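Local atomic coordinates of devB protein (Vibrio cholerae O1 biovar eltor str. N16961, PDB entry 1Y89), a protein that probably hydrolyses 6-phosphogluconolactone to 6-phosphogluconate in the pentose phosphate pathway. Residues Y189-A194 against W227-D232; G67-V72 against H100-E105; L148-T153 against P212-K217. One frame throughout, in Å; residues are numbered along the deposited sequence.

Interaction 1 of 3, residues Y189-A194 against W227-D232; sequences YLVLGA and WYLDSD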
ATOM      1  N   TYR A 189      -0.282   2.284 -11.615  1.00 19.87           N
ATOM      2  CA  TYR A 189       0.674   2.066 -12.701  1.00 20.63           C
ATOM      3  C   TYR A 189       1.385   0.739 -12.469  1.00 20.44           C
ATOM      4  O   TYR A 189       1.990   0.549 -11.408  1.00 19.05           O
ATOM      5  CB  TYR A 189       1.711   3.183 -12.729  1.00 19.62           C
ATOM      6  CG  TYR A 189       1.147   4.526 -13.134  1.00 19.89           C
ATOM      7  CD1 TYR A 189       0.860   4.793 -14.481  1.00 18.63           C
ATOM      8  CD2 TYR A 189       0.942   5.550 -12.177  1.00 20.29           C
ATOM      9  CE1 TYR A 189       0.358   6.010 -14.888  1.00 18.01           C
ATOM     10  CE2 TYR A 189       0.419   6.803 -12.564  1.00 19.41           C
ATOM     11  CZ  TYR A 189       0.151   7.023 -13.924  1.00 20.43           C
ATOM     12  OH  TYR A 189      -0.355   8.230 -14.361  1.00 21.16           O
ATOM     13  N   LEU A 190       1.243  -0.188 -13.420  1.00 19.69           N
ATOM     14  CA  LEU A 190       1.718  -1.559 -13.253  1.00 20.51           C
ATOM     15  C   LEU A 190       2.976  -1.640 -14.107  1.00 21.52           C
ATOM     16  O   LEU A 190       2.910  -1.631 -15.347  1.00 20.51           O
ATOM     17  CB  LEU A 190       0.668  -2.573 -13.727  1.00 21.19           C
ATOM     18  CG  LEU A 190      -0.746  -2.394 -13.140  1.00 20.79           C
ATOM     19  CD1 LEU A 190      -1.696  -3.511 -13.686  1.00 22.50           C
ATOM     20  CD2 LEU A 190      -0.707  -2.357 -11.571  1.00 20.45           C
ATOM     21  N   VAL A 191       4.131  -1.681 -13.429  1.00 21.20           N
ATOM     22  CA  VAL A 191       5.408  -1.442 -14.121  1.00 22.06           C
ATOM     23  C   VAL A 191       6.370  -2.541 -13.723  1.00 23.61           C
ATOM     24  O   VAL A 191       6.985  -2.458 -12.662  1.00 23.09           O
ATOM     25  CB  VAL A 191       5.999  -0.065 -13.757  1.00 22.08           C
ATOM     26  CG1 VAL A 191       7.242   0.218 -14.603  1.00 23.82           C
ATOM     27  CG2 VAL A 191       4.947   1.042 -13.985  1.00 20.84           C
ATOM     28  N   LEU A 192       6.477  -3.553 -14.588  1.00 23.23           N
ATOM     29  CA  LEU A 192       7.222  -4.765 -14.306  1.00 24.43           C
ATOM     30  C   LEU A 192       8.357  -5.010 -15.291  1.00 24.72           C
ATOM     31  O   LEU A 192       8.232  -4.708 -16.483  1.00 24.30           O
ATOM     32  CB  LEU A 192       6.284  -5.981 -14.312  1.00 24.25           C
ATOM     33  CG  LEU A 192       5.520  -6.213 -13.002  1.00 26.06           C
ATOM     34  CD1 LEU A 192       4.662  -5.048 -12.557  1.00 28.69           C
ATOM     35  CD2 LEU A 192       4.680  -7.470 -13.099  1.00 26.24           C
ATOM     36  N   GLY A 193       9.457  -5.569 -14.778  1.00 23.78           N
ATOM     37  CA  GLY A 193      10.554  -6.093 -15.620  1.00 23.41           C
ATOM     38  C   GLY A 193      11.742  -5.142 -15.732  1.00 23.52           C
ATOM     39  O   GLY A 193      11.616  -3.922 -15.530  1.00 21.82           O
ATOM     40  N   ALA A 194      12.907  -5.710 -16.047  1.00 23.31           N
ATOM     41  CA  ALA A 194      14.150  -4.958 -16.126  1.00 23.87           C
ATOM     42  C   ALA A 194      14.085  -3.856 -17.181  1.00 24.75           C
ATOM     43  O   ALA A 194      14.785  -2.844 -17.069  1.00 25.53           O
ATOM     44  CB  ALA A 194      15.342  -5.928 -16.425  1.00 23.91           C
ATOM     45  N   TRP A 227       2.030   2.839  -7.582  1.00 21.87           N
ATOM     46  CA  TRP A 227       3.030   2.256  -8.443  1.00 21.50           C
ATOM     47  C   TRP A 227       3.273   0.823  -7.970  1.00 22.45           C
ATOM     48  O   TRP A 227       3.685   0.604  -6.817  1.00 22.53           O
ATOM     49  CB  TRP A 227       4.335   3.076  -8.364  1.00 21.91           C
ATOM     50  CG  TRP A 227       4.145   4.451  -8.970  1.00 21.53           C
ATOM     51  CD1 TRP A 227       3.575   5.534  -8.392  1.00 22.77           C
ATOM     52  CD2 TRP A 227       4.457   4.819 -10.305  1.00 21.77           C
ATOM     53  NE1 TRP A 227       3.539   6.589  -9.291  1.00 24.38           N
ATOM     54  CE2 TRP A 227       4.085   6.167 -10.471  1.00 24.40           C
ATOM     55  CE3 TRP A 227       5.048   4.142 -11.375  1.00 23.72           C
ATOM     56  CZ2 TRP A 227       4.274   6.856 -11.672  1.00 22.65           C
ATOM     57  CZ3 TRP A 227       5.239   4.838 -12.581  1.00 24.64           C
ATOM     58  CH2 TRP A 227       4.843   6.169 -12.712  1.00 22.47           C
ATOM     59  N   TYR A 228       2.989  -0.148  -8.833  1.00 21.61           N
ATOM     60  CA  TYR A 228       3.206  -1.573  -8.515  1.00 22.15           C
ATOM     61  C   TYR A 228       4.447  -2.005  -9.294  1.00 22.29           C
ATOM     62  O   TYR A 228       4.422  -1.990 -10.528  1.00 20.80           O
ATOM     63  CB  TYR A 228       2.020  -2.422  -9.018  1.00 22.74           C
ATOM     64  CG  TYR A 228       0.817  -2.455  -8.084  1.00 24.70           C
ATOM     65  CD1 TYR A 228       0.164  -1.290  -7.717  1.00 28.17           C
ATOM     66  CD2 TYR A 228       0.334  -3.655  -7.583  1.00 23.73           C
ATOM     67  CE1 TYR A 228      -0.914  -1.327  -6.845  1.00 27.79           C
ATOM     68  CE2 TYR A 228      -0.739  -3.710  -6.718  1.00 24.52           C
ATOM     69  CZ  TYR A 228      -1.356  -2.534  -6.343  1.00 24.67           C
ATOM     70  OH  TYR A 228      -2.396  -2.567  -5.448  1.00 25.58           O
ATOM     71  N   LEU A 229       5.527  -2.363  -8.601  1.00 20.52           N
ATOM     72  CA  LEU A 229       6.735  -2.781  -9.303  1.00 21.98           C
ATOM     73  C   LEU A 229       7.108  -4.184  -8.859  1.00 22.40           C
ATOM     74  O   LEU A 229       6.733  -4.610  -7.761  1.00 21.53           O
ATOM     75  CB  LEU A 229       7.921  -1.863  -8.941  1.00 21.43           C
ATOM     76  CG  LEU A 229       7.796  -0.333  -9.049  1.00 26.58           C
ATOM     77  CD1 LEU A 229       9.159   0.281  -8.786  1.00 28.22           C
ATOM     78  CD2 LEU A 229       7.244   0.181 -10.337  1.00 28.70           C
ATOM     79  N   ASP A 230       7.877  -4.880  -9.691  1.00 22.38           N
ATOM     80  CA  ASP A 230       8.582  -6.045  -9.209  1.00 23.12           C
ATOM     81  C   ASP A 230      10.026  -5.661  -8.939  1.00 23.13           C
ATOM     82  O   ASP A 230      10.434  -4.523  -9.236  1.00 21.82           O
ATOM     83  CB  ASP A 230       8.444  -7.251 -10.166  1.00 24.13           C
ATOM     84  CG  ASP A 230       9.018  -6.997 -11.558  1.00 24.26           C
ATOM     85  OD1 ASP A 230       9.402  -5.857 -11.900  1.00 23.94           O
ATOM     86  OD2 ASP A 230       9.072  -7.973 -12.335  1.00 26.20           O
ATOM     87  N   SER A 231      10.783  -6.582  -8.333  1.00 23.18           N
ATOM     88  CA  SER A 231      12.160  -6.334  -7.977  1.00 24.25           C
ATOM     89  C   SER A 231      12.941  -5.873  -9.189  1.00 23.76           C
ATOM     90  O   SER A 231      13.728  -4.924  -9.091  1.00 24.05           O
ATOM     91  CB  SER A 231      12.803  -7.615  -7.401  1.00 24.90           C
ATOM     92  OG  SER A 231      12.247  -7.831  -6.121  1.00 31.37           O
ATOM     93  N   ASP A 232      12.699  -6.514 -10.337  1.00 23.28           N
ATOM     94  CA  ASP A 232      13.427  -6.144 -11.561  1.00 23.31           C
ATOM     95  C   ASP A 232      13.191  -4.693 -11.961  1.00 22.43           C
ATOM     96  O   ASP A 232      14.141  -3.954 -12.206  1.00 21.42           O
ATOM     97  CB  ASP A 232      13.082  -7.077 -12.724  1.00 23.41           C
ATOM     98  CG  ASP A 232      13.793  -8.437 -12.617  1.00 27.89           C
ATOM     99  OD1 ASP A 232      14.662  -8.600 -11.736  1.00 29.76           O
ATOM    100  OD2 ASP A 232      13.480  -9.322 -13.423  1.00 31.25           O
TER
HETATM  101  O   HOH W   1      12.836  -8.505 -16.161  1.00 32.15           O

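Interaction 2 of 3, residues G67-V72 against H100-E105; sequences GDERCV and HRILGE. With PO4 (phosphate ion), chain C.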
ATOM      1  N   GLY A  67      -8.817   2.031 -20.682  1.00 20.58           N
ATOM      2  CA  GLY A  67      -8.159   3.357 -20.654  1.00 20.83           C
ATOM      3  C   GLY A  67      -7.790   3.787 -22.082  1.00 20.48           C
ATOM      4  O   GLY A  67      -7.700   4.972 -22.408  1.00 19.78           O
ATOM      5  N   ASP A  68      -7.535   2.812 -22.941  1.00 19.90           N
ATOM      6  CA  ASP A  68      -7.335   3.088 -24.369  1.00 20.86           C
ATOM      7  C   ASP A  68      -7.581   1.803 -25.156  1.00 21.30           C
ATOM      8  O   ASP A  68      -7.547   0.688 -24.582  1.00 20.12           O
ATOM      9  CB  ASP A  68      -5.909   3.690 -24.667  1.00 20.39           C
ATOM     10  CG  ASP A  68      -4.761   2.701 -24.454  1.00 25.58           C
ATOM     11  OD1 ASP A  68      -4.739   1.987 -23.418  1.00 29.14           O
ATOM     12  OD2 ASP A  68      -3.837   2.677 -25.311  1.00 23.95           O
ATOM     13  N   GLU A  69      -7.778   1.974 -26.459  1.00 20.85           N
ATOM     14  CA  GLU A  69      -8.026   0.882 -27.375  1.00 20.87           C
ATOM     15  C   GLU A  69      -7.446   1.264 -28.732  1.00 20.83           C
ATOM     16  O   GLU A  69      -7.507   2.436 -29.120  1.00 20.93           O
ATOM     17  CB  GLU A  69      -9.525   0.602 -27.527  1.00 19.91           C
ATOM     18  CG  GLU A  69      -9.890  -0.577 -28.456  1.00 19.44           C
ATOM     19  CD  GLU A  69      -9.220  -1.877 -28.019  1.00 22.59           C
ATOM     20  OE1 GLU A  69      -8.047  -2.128 -28.433  1.00 20.45           O
ATOM     21  OE2 GLU A  69      -9.864  -2.626 -27.250  1.00 22.63           O
ATOM     22  N   ARG A  70      -6.877   0.265 -29.417  1.00 19.18           N
ATOM     23  CA  ARG A  70      -6.363   0.410 -30.759  1.00 20.12           C
ATOM     24  C   ARG A  70      -7.538   0.372 -31.740  1.00 20.28           C
ATOM     25  O   ARG A  70      -8.496  -0.404 -31.578  1.00 20.96           O
ATOM     26  CB  ARG A  70      -5.354  -0.703 -31.085  1.00 19.06           C
ATOM     27  CG  ARG A  70      -4.023  -0.587 -30.300  1.00 21.30           C
ATOM     28  CD  ARG A  70      -4.134  -1.007 -28.833  1.00 20.09           C
ATOM     29  NE  ARG A  70      -2.800  -1.137 -28.199  1.00 19.94           N
ATOM     30  CZ  ARG A  70      -1.978  -2.176 -28.357  1.00 26.04           C
ATOM     31  NH1 ARG A  70      -2.333  -3.231 -29.109  1.00 22.87           N
ATOM     32  NH2 ARG A  70      -0.792  -2.177 -27.744  1.00 24.07           N
ATOM     33  N   CYS A  71      -7.495   1.244 -32.732  1.00 20.96           N
ATOM     34  CA  CYS A  71      -8.624   1.374 -33.646  1.00 20.97           C
ATOM     35  C   CYS A  71      -8.564   0.262 -34.667  1.00 21.70           C
ATOM     36  O   CYS A  71      -8.386   0.512 -35.869  1.00 21.36           O
ATOM     37  CB  CYS A  71      -8.667   2.782 -34.293  1.00 20.86           C
ATOM     38  SG  CYS A  71      -9.081   3.980 -33.034  1.00 21.88           S
ATOM     39  N   VAL A  72      -8.735  -0.966 -34.164  1.00 21.66           N
ATOM     40  CA  VAL A  72      -8.745  -2.176 -34.989  1.00 22.76           C
ATOM     41  C   VAL A  72      -9.947  -3.008 -34.581  1.00 23.64           C
ATOM     42  O   VAL A  72     -10.508  -2.805 -33.478  1.00 22.80           O
ATOM     43  CB  VAL A  72      -7.437  -3.034 -34.838  1.00 22.71           C
ATOM     44  CG1 VAL A  72      -6.176  -2.310 -35.438  1.00 23.48           C
ATOM     45  CG2 VAL A  72      -7.189  -3.499 -33.359  1.00 21.77           C
ATOM     46  N   HIS A 100     -17.659  -2.934 -21.440  1.00 23.33           N
ATOM     47  CA  HIS A 100     -17.976  -1.731 -22.202  1.00 22.77           C
ATOM     48  C   HIS A 100     -16.803  -1.462 -23.137  1.00 22.90           C
ATOM     49  O   HIS A 100     -15.974  -0.568 -22.889  1.00 23.46           O
ATOM     50  CB  HIS A 100     -18.169  -0.554 -21.241  1.00 23.07           C
ATOM     51  CG  HIS A 100     -19.202  -0.797 -20.174  1.00 21.43           C
ATOM     52  ND1 HIS A 100     -20.499  -0.356 -20.285  1.00 20.61           N
ATOM     53  CD2 HIS A 100     -19.117  -1.411 -18.970  1.00 21.77           C
ATOM     54  CE1 HIS A 100     -21.186  -0.714 -19.209  1.00 24.06           C
ATOM     55  NE2 HIS A 100     -20.357  -1.324 -18.375  1.00 21.61           N
ATOM     56  N   ARG A 101     -16.678  -2.247 -24.201  1.00 22.55           N
ATOM     57  CA  ARG A 101     -15.476  -2.053 -25.004  1.00 22.70           C
ATOM     58  C   ARG A 101     -15.517  -0.781 -25.822  1.00 22.15           C
ATOM     59  O   ARG A 101     -16.599  -0.249 -26.141  1.00 21.03           O
ATOM     60  CB  ARG A 101     -15.146  -3.260 -25.863  1.00 23.85           C
ATOM     61  CG  ARG A 101     -16.051  -3.452 -27.042  1.00 24.02           C
ATOM     62  CD  ARG A 101     -15.531  -4.530 -27.977  1.00 24.08           C
ATOM     63  NE  ARG A 101     -16.504  -4.675 -29.048  1.00 22.69           N
ATOM     64  CZ  ARG A 101     -16.375  -4.186 -30.268  1.00 21.66           C
ATOM     65  NH1 ARG A 101     -15.271  -3.555 -30.630  1.00 22.60           N
ATOM     66  NH2 ARG A 101     -17.347  -4.374 -31.141  1.00 21.42           N
ATOM     67  N   ILE A 102     -14.335  -0.300 -26.177  1.00 21.60           N
ATOM     68  CA  ILE A 102     -14.255   0.767 -27.162  1.00 21.74           C
ATOM     69  C   ILE A 102     -14.407   0.106 -28.533  1.00 21.84           C
ATOM     70  O   ILE A 102     -13.747  -0.919 -28.807  1.00 22.04           O
ATOM     71  CB  ILE A 102     -12.907   1.526 -27.026  1.00 21.63           C
ATOM     72  CG1 ILE A 102     -12.868   2.266 -25.665  1.00 21.15           C
ATOM     73  CG2 ILE A 102     -12.683   2.509 -28.217  1.00 20.88           C
ATOM     74  CD1 ILE A 102     -11.516   2.859 -25.276  1.00 21.48           C
ATOM     75  N   LEU A 103     -15.237   0.685 -29.390  1.00 21.23           N
ATOM     76  CA  LEU A 103     -15.488   0.111 -30.713  1.00 21.41           C
ATOM     77  C   LEU A 103     -14.354   0.503 -31.684  1.00 21.87           C
ATOM     78  O   LEU A 103     -14.459   1.485 -32.450  1.00 23.13           O
ATOM     79  CB  LEU A 103     -16.863   0.567 -31.241  1.00 20.84           C
ATOM     80  CG  LEU A 103     -18.027   0.335 -30.268  1.00 20.23           C
ATOM     81  CD1 LEU A 103     -19.374   0.800 -30.934  1.00 20.27           C
ATOM     82  CD2 LEU A 103     -18.143  -1.133 -29.824  1.00 19.24           C
ATOM     83  N   GLY A 104     -13.281  -0.276 -31.662  1.00 21.65           N
ATOM     84  CA  GLY A 104     -12.096   0.032 -32.447  1.00 22.73           C
ATOM     85  C   GLY A 104     -12.307  -0.089 -33.957  1.00 22.53           C
ATOM     86  O   GLY A 104     -11.514   0.424 -34.736  1.00 23.08           O
ATOM     87  N   GLU A 105     -13.358  -0.780 -34.371  1.00 22.63           N
ATOM     88  CA  GLU A 105     -13.632  -0.956 -35.794  1.00 23.10           C
ATOM     89  C   GLU A 105     -14.349   0.251 -36.392  1.00 23.48           C
ATOM     90  O   GLU A 105     -14.545   0.310 -37.594  1.00 23.16           O
ATOM     91  CB  GLU A 105     -14.448  -2.241 -36.056  1.00 23.68           C
ATOM     92  CG  GLU A 105     -15.905  -2.251 -35.503  1.00 22.97           C
ATOM     93  CD  GLU A 105     -16.012  -2.638 -34.020  1.00 26.56           C
ATOM     94  OE1 GLU A 105     -15.071  -2.365 -33.212  1.00 24.99           O
ATOM     95  OE2 GLU A 105     -17.065  -3.195 -33.650  1.00 25.75           O
TER
HETATM   96  P   PO4 C 239       1.062   0.651 -26.104  1.00 27.01           P
HETATM   97  O1  PO4 C 239       0.412   2.013 -25.920  1.00 31.39           O
HETATM   98  O2  PO4 C 239       2.379   0.675 -25.431  1.00 31.55           O
HETATM   99  O3  PO4 C 239       0.107  -0.312 -25.491  1.00 31.51           O
HETATM  100  O4  PO4 C 239       1.243   0.426 -27.557  1.00 30.98           O
HETATM  101  O   HOH W   2     -11.819  -1.754 -25.689  1.00 16.87           O

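Interaction 3 of 3, residues L148-T153 against P212-K217; sequences LFPGQT and PYPAAK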
ATOM      1  N   LEU A 148      -1.889   8.469 -24.155  1.00 20.50           N
ATOM      2  CA  LEU A 148      -1.464   9.826 -23.915  1.00 20.82           C
ATOM      3  C   LEU A 148       0.053   9.815 -24.000  1.00 20.71           C
ATOM      4  O   LEU A 148       0.723   9.315 -23.089  1.00 21.30           O
ATOM      5  CB  LEU A 148      -1.905  10.261 -22.506  1.00 20.22           C
ATOM      6  CG  LEU A 148      -3.428  10.213 -22.296  1.00 21.24           C
ATOM      7  CD1 LEU A 148      -3.780  10.533 -20.818  1.00 22.33           C
ATOM      8  CD2 LEU A 148      -4.160  11.130 -23.311  1.00 21.80           C
ATOM      9  N   PHE A 149       0.581  10.343 -25.104  1.00 20.31           N
ATOM     10  CA  PHE A 149       2.005  10.249 -25.414  1.00 20.75           C
ATOM     11  C   PHE A 149       2.719  11.564 -25.119  1.00 21.89           C
ATOM     12  O   PHE A 149       2.108  12.634 -25.249  1.00 21.92           O
ATOM     13  CB  PHE A 149       2.186   9.857 -26.886  1.00 20.74           C
ATOM     14  CG  PHE A 149       1.799   8.415 -27.164  1.00 22.32           C
ATOM     15  CD1 PHE A 149       2.712   7.385 -26.950  1.00 21.95           C
ATOM     16  CD2 PHE A 149       0.529   8.105 -27.647  1.00 22.15           C
ATOM     17  CE1 PHE A 149       2.351   6.053 -27.215  1.00 23.74           C
ATOM     18  CE2 PHE A 149       0.150   6.776 -27.906  1.00 22.30           C
ATOM     19  CZ  PHE A 149       1.047   5.752 -27.666  1.00 21.63           C
ATOM     20  N   PRO A 150       4.015  11.490 -24.761  1.00 23.05           N
ATOM     21  CA  PRO A 150       4.790  12.699 -24.435  1.00 24.88           C
ATOM     22  C   PRO A 150       4.793  13.683 -25.605  1.00 25.95           C
ATOM     23  O   PRO A 150       4.888  13.273 -26.755  1.00 26.13           O
ATOM     24  CB  PRO A 150       6.216  12.175 -24.160  1.00 25.05           C
ATOM     25  CG  PRO A 150       6.221  10.709 -24.564  1.00 23.97           C
ATOM     26  CD  PRO A 150       4.799  10.240 -24.626  1.00 23.64           C
ATOM     27  N   GLY A 151       4.644  14.967 -25.304  1.00 27.42           N
ATOM     28  CA  GLY A 151       4.606  16.001 -26.340  1.00 28.62           C
ATOM     29  C   GLY A 151       3.286  16.121 -27.096  1.00 29.73           C
ATOM     30  O   GLY A 151       3.067  17.121 -27.792  1.00 29.50           O
ATOM     31  N   GLN A 152       2.411  15.121 -26.993  1.00 29.06           N
ATOM     32  CA  GLN A 152       1.142  15.175 -27.718  1.00 29.28           C
ATOM     33  C   GLN A 152      -0.083  15.114 -26.820  1.00 27.83           C
ATOM     34  O   GLN A 152      -1.210  15.069 -27.307  1.00 27.85           O
ATOM     35  CB  GLN A 152       1.094  14.161 -28.887  1.00 30.33           C
ATOM     36  CG  GLN A 152       1.357  12.704 -28.583  1.00 31.89           C
ATOM     37  CD  GLN A 152       1.200  11.765 -29.832  1.00 31.99           C
ATOM     38  OE1 GLN A 152       0.254  10.962 -29.918  1.00 33.83           O
ATOM     39  NE2 GLN A 152       2.114  11.894 -30.790  1.00 35.17           N
ATOM     40  N   THR A 153       0.144  15.161 -25.503  1.00 25.80           N
ATOM     41  CA  THR A 153      -0.930  15.123 -24.525  1.00 24.80           C
ATOM     42  C   THR A 153      -1.346  16.546 -24.093  1.00 25.18           C
ATOM     43  O   THR A 153      -0.502  17.361 -23.691  1.00 24.76           O
ATOM     44  CB  THR A 153      -0.494  14.329 -23.280  1.00 24.31           C
ATOM     45  OG1 THR A 153      -0.204  12.976 -23.672  1.00 23.53           O
ATOM     46  CG2 THR A 153      -1.593  14.333 -22.196  1.00 23.91           C
ATOM     47  N   PRO A 212       9.163  14.832 -19.353  1.00 28.03           N
ATOM     48  CA  PRO A 212       8.135  14.901 -20.384  1.00 28.33           C
ATOM     49  C   PRO A 212       7.112  13.733 -20.295  1.00 28.20           C
ATOM     50  O   PRO A 212       6.198  13.653 -21.121  1.00 31.06           O
ATOM     51  CB  PRO A 212       8.955  14.845 -21.674  1.00 29.06           C
ATOM     52  CG  PRO A 212      10.129  13.977 -21.315  1.00 28.31           C
ATOM     53  CD  PRO A 212      10.408  14.211 -19.843  1.00 28.57           C
ATOM     54  N   TYR A 213       7.197  12.911 -19.251  1.00 25.88           N
ATOM     55  CA  TYR A 213       6.405  11.663 -19.150  1.00 24.26           C
ATOM     56  C   TYR A 213       4.991  11.865 -18.610  1.00 22.96           C
ATOM     57  O   TYR A 213       4.833  12.213 -17.453  1.00 22.07           O
ATOM     58  CB  TYR A 213       7.121  10.670 -18.227  1.00 24.23           C
ATOM     59  CG  TYR A 213       8.573  10.450 -18.535  1.00 25.38           C
ATOM     60  CD1 TYR A 213       9.018  10.392 -19.850  1.00 26.51           C
ATOM     61  CD2 TYR A 213       9.501  10.261 -17.515  1.00 26.52           C
ATOM     62  CE1 TYR A 213      10.347  10.158 -20.144  1.00 28.47           C
ATOM     63  CE2 TYR A 213      10.841  10.038 -17.795  1.00 27.16           C
ATOM     64  CZ  TYR A 213      11.250   9.980 -19.124  1.00 27.71           C
ATOM     65  OH  TYR A 213      12.578   9.757 -19.451  1.00 29.44           O
ATOM     66  N   PRO A 214       3.952  11.580 -19.420  1.00 22.46           N
ATOM     67  CA  PRO A 214       2.590  11.608 -18.882  1.00 21.50           C
ATOM     68  C   PRO A 214       2.437  10.814 -17.564  1.00 21.59           C
ATOM     69  O   PRO A 214       1.765  11.291 -16.633  1.00 20.82           O
ATOM     70  CB  PRO A 214       1.758  10.993 -20.024  1.00 21.99           C
ATOM     71  CG  PRO A 214       2.566  11.435 -21.301  1.00 21.39           C
ATOM     72  CD  PRO A 214       3.981  11.304 -20.876  1.00 22.19           C
ATOM     73  N   ALA A 215       3.012   9.606 -17.484  1.00 21.27           N
ATOM     74  CA  ALA A 215       2.881   8.798 -16.255  1.00 20.70           C
ATOM     75  C   ALA A 215       3.517   9.461 -15.026  1.00 20.88           C
ATOM     76  O   ALA A 215       3.055   9.216 -13.904  1.00 20.95           O
ATOM     77  CB  ALA A 215       3.461   7.380 -16.444  1.00 20.28           C
ATOM     78  N   ALA A 216       4.569  10.274 -15.219  1.00 21.21           N
ATOM     79  CA  ALA A 216       5.108  11.103 -14.110  1.00 21.68           C
ATOM     80  C   ALA A 216       4.168  12.252 -13.681  1.00 22.26           C
ATOM     81  O   ALA A 216       4.185  12.682 -12.514  1.00 23.69           O
ATOM     82  CB  ALA A 216       6.469  11.682 -14.478  1.00 21.02           C
ATOM     83  N   LYS A 217       3.374  12.754 -14.618  1.00 22.11           N
ATOM     84  CA  LYS A 217       2.530  13.945 -14.421  1.00 21.68           C
ATOM     85  C   LYS A 217       1.098  13.681 -13.970  1.00 21.83           C
ATOM     86  O   LYS A 217       0.426  14.575 -13.437  1.00 21.23           O
ATOM     87  CB  LYS A 217       2.467  14.754 -15.729  1.00 22.52           C
ATOM     88  CG  LYS A 217       3.794  15.338 -16.153  1.00 23.61           C
ATOM     89  CD  LYS A 217       3.602  16.201 -17.394  1.00 25.86           C
ATOM     90  CE  LYS A 217       4.930  16.470 -18.089  1.00 29.27           C
ATOM     91  NZ  LYS A 217       5.772  17.390 -17.266  1.00 27.43           N
TER
HETATM   92  O   HOH W   3       3.901  15.281 -21.921  1.00 25.10           O

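Interaction 1 of 3, residues Y189-A194 against W227-D232
Y189 and W227 lie side by side on the parallel strands 186-191 and 224-230, neighbours in the mixed, largely parallel sheet of this Rossmann-like alpha/beta fold. Two nearly straight backbone bonds hold the register: Y228 N gives to Y189 O at 2.8 Å, and V191 N gives to Y228 O at 2.9 Å, so Y228 is gripped through both its N and its O.

The apolar contacts divide between the two faces of the sheet. On one, the Y189 ring makes an offset stack on the six-membered ring of W227, planes at 26°, with Y189 CD2 3.6 Å from W227 CZ2. Y189 CB sits over that ring in a CH-pi contact, and V191 CG2 nears it at CE3. At the far end of the stacked tyrosine, Y189 OH bonds to I218 O. Farther along, L229 CD2 packs on V191 CB at 3.6 Å; helix 197-205 covers this face. On the other face, L190 CD2 rests against Y228 CB at 3.7 Å, and both side chains touch L17 of helix 10-25.

Where the pairing ends, polar groups take over. D230, with CG between its own N and carbonyl carbon (chi1 61°), turns its carboxylate back toward the 189-194 chain. OD1 also caps the following helix by accepting from A233 N. D230 N itself is buried without a partner. Beyond it a water links A194 N to D232 OD2, and G193 N reaches D230 OD1 at 2.9 Å, on the syn side and 19° out of the carboxylate plane.

Interaction 2 of 3, residues G67-V72 against H100-E105
The end of strand 62-70, where it runs into an inverse gamma turn centred on C71, meets the loop that leads to helix 108-122 through E69, I102 and G104. The side chains of E69 and I102 slide past each other in opposite directions, and E69 CB comes 3.5 Å from I102 CB. With CG anti to the backbone N (chi1 -178°) and the chain bent at chi2, the carboxylate of E69 folds back so that OE1 accepts from R70 N at 2.8 Å. N80 N and Y81 N, at the start of helix 80-89, also give to OE1 and OE2 respectively. A water bridges the segments, donating to E69 OE2 at 2.6 Å and accepting from I102 N. Closer to the turn, G104 packs against C71 and V72, its CA 3.4 Å from V72 O in a C-H...O contact.

R70 points the other way: NH1 donates to E78 O and NH2 to O3 of a phosphate ion, probably from the crystallisation liquor, which H144 and R173 also bind. Within the loop, R101 grips E105 end-on, NH1 to OE1 and NH2 to OE2. No direct hydrogen bond joins the segments, so the join rests on packing and one water, while the buried carboxylate of E69 is satisfied by backbone N-H groups and that water.

Interaction 3 of 3, residues L148-T153 against P212-K217
P214, P150 and P212 bury the most surface here, and P214, first residue of helix 214-217, does most of the touching. The packing sets the first turn of that helix, with Y213 at its N-cap position, against the loop between strands 134-137 and 161-165. P214 CG sits 3.3 Å from L148 O and 3.8 Å from P150 N. The two proline rings, P150 and P214, cross at about a right angle, CD to CD at 4.0 Å. L148 CB adds a looser contact with P214 CB, and T153 OG1 lies 4.0 Å from P214 CG. On the flank P150 CB touches P212 O at 3.4 Å. P212 O accepts from a water at 2.9 Å; the same water makes only a weak bond to G151 N.

The loop keeps its shape by its own bonds. F149 O accepts from both Q152 N and T153 OG1, which arrive from opposite faces of its plane. The ring of F149 turns to the other side of the loop, where it stacks on H144, one of the residues binding the phosphate.

With no direct hydrogen bond across and prolines on both sides, the join is shape-fitting of ring carbons against carbonyl oxygens and apolar groups, its polar link being a single water held firmly at one end.

In the fold
Interactions 1 and 2 reach the same mixed sheet from opposite sides of the chain's centre, their own centres 25 Å apart: 1 pairs strands 186-191 and 224-230, while 2 lies at the end of strand 62-70. Along the chain, interaction 2 closes before the others open, whereas 1 and 3 interleave. Interaction 3, its centre 19 Å from that of interaction 1 and 20 Å from that of interaction 2, touches interaction 1 where A215 O of helix 214-217 packs on W227 CZ2 and Y189 OH. Interactions 2 and 3 approach to about 6 Å between nearest atoms, and R70 and F149 both border the bound phosphate, which may mark the place where a phosphorylated sugar would bind.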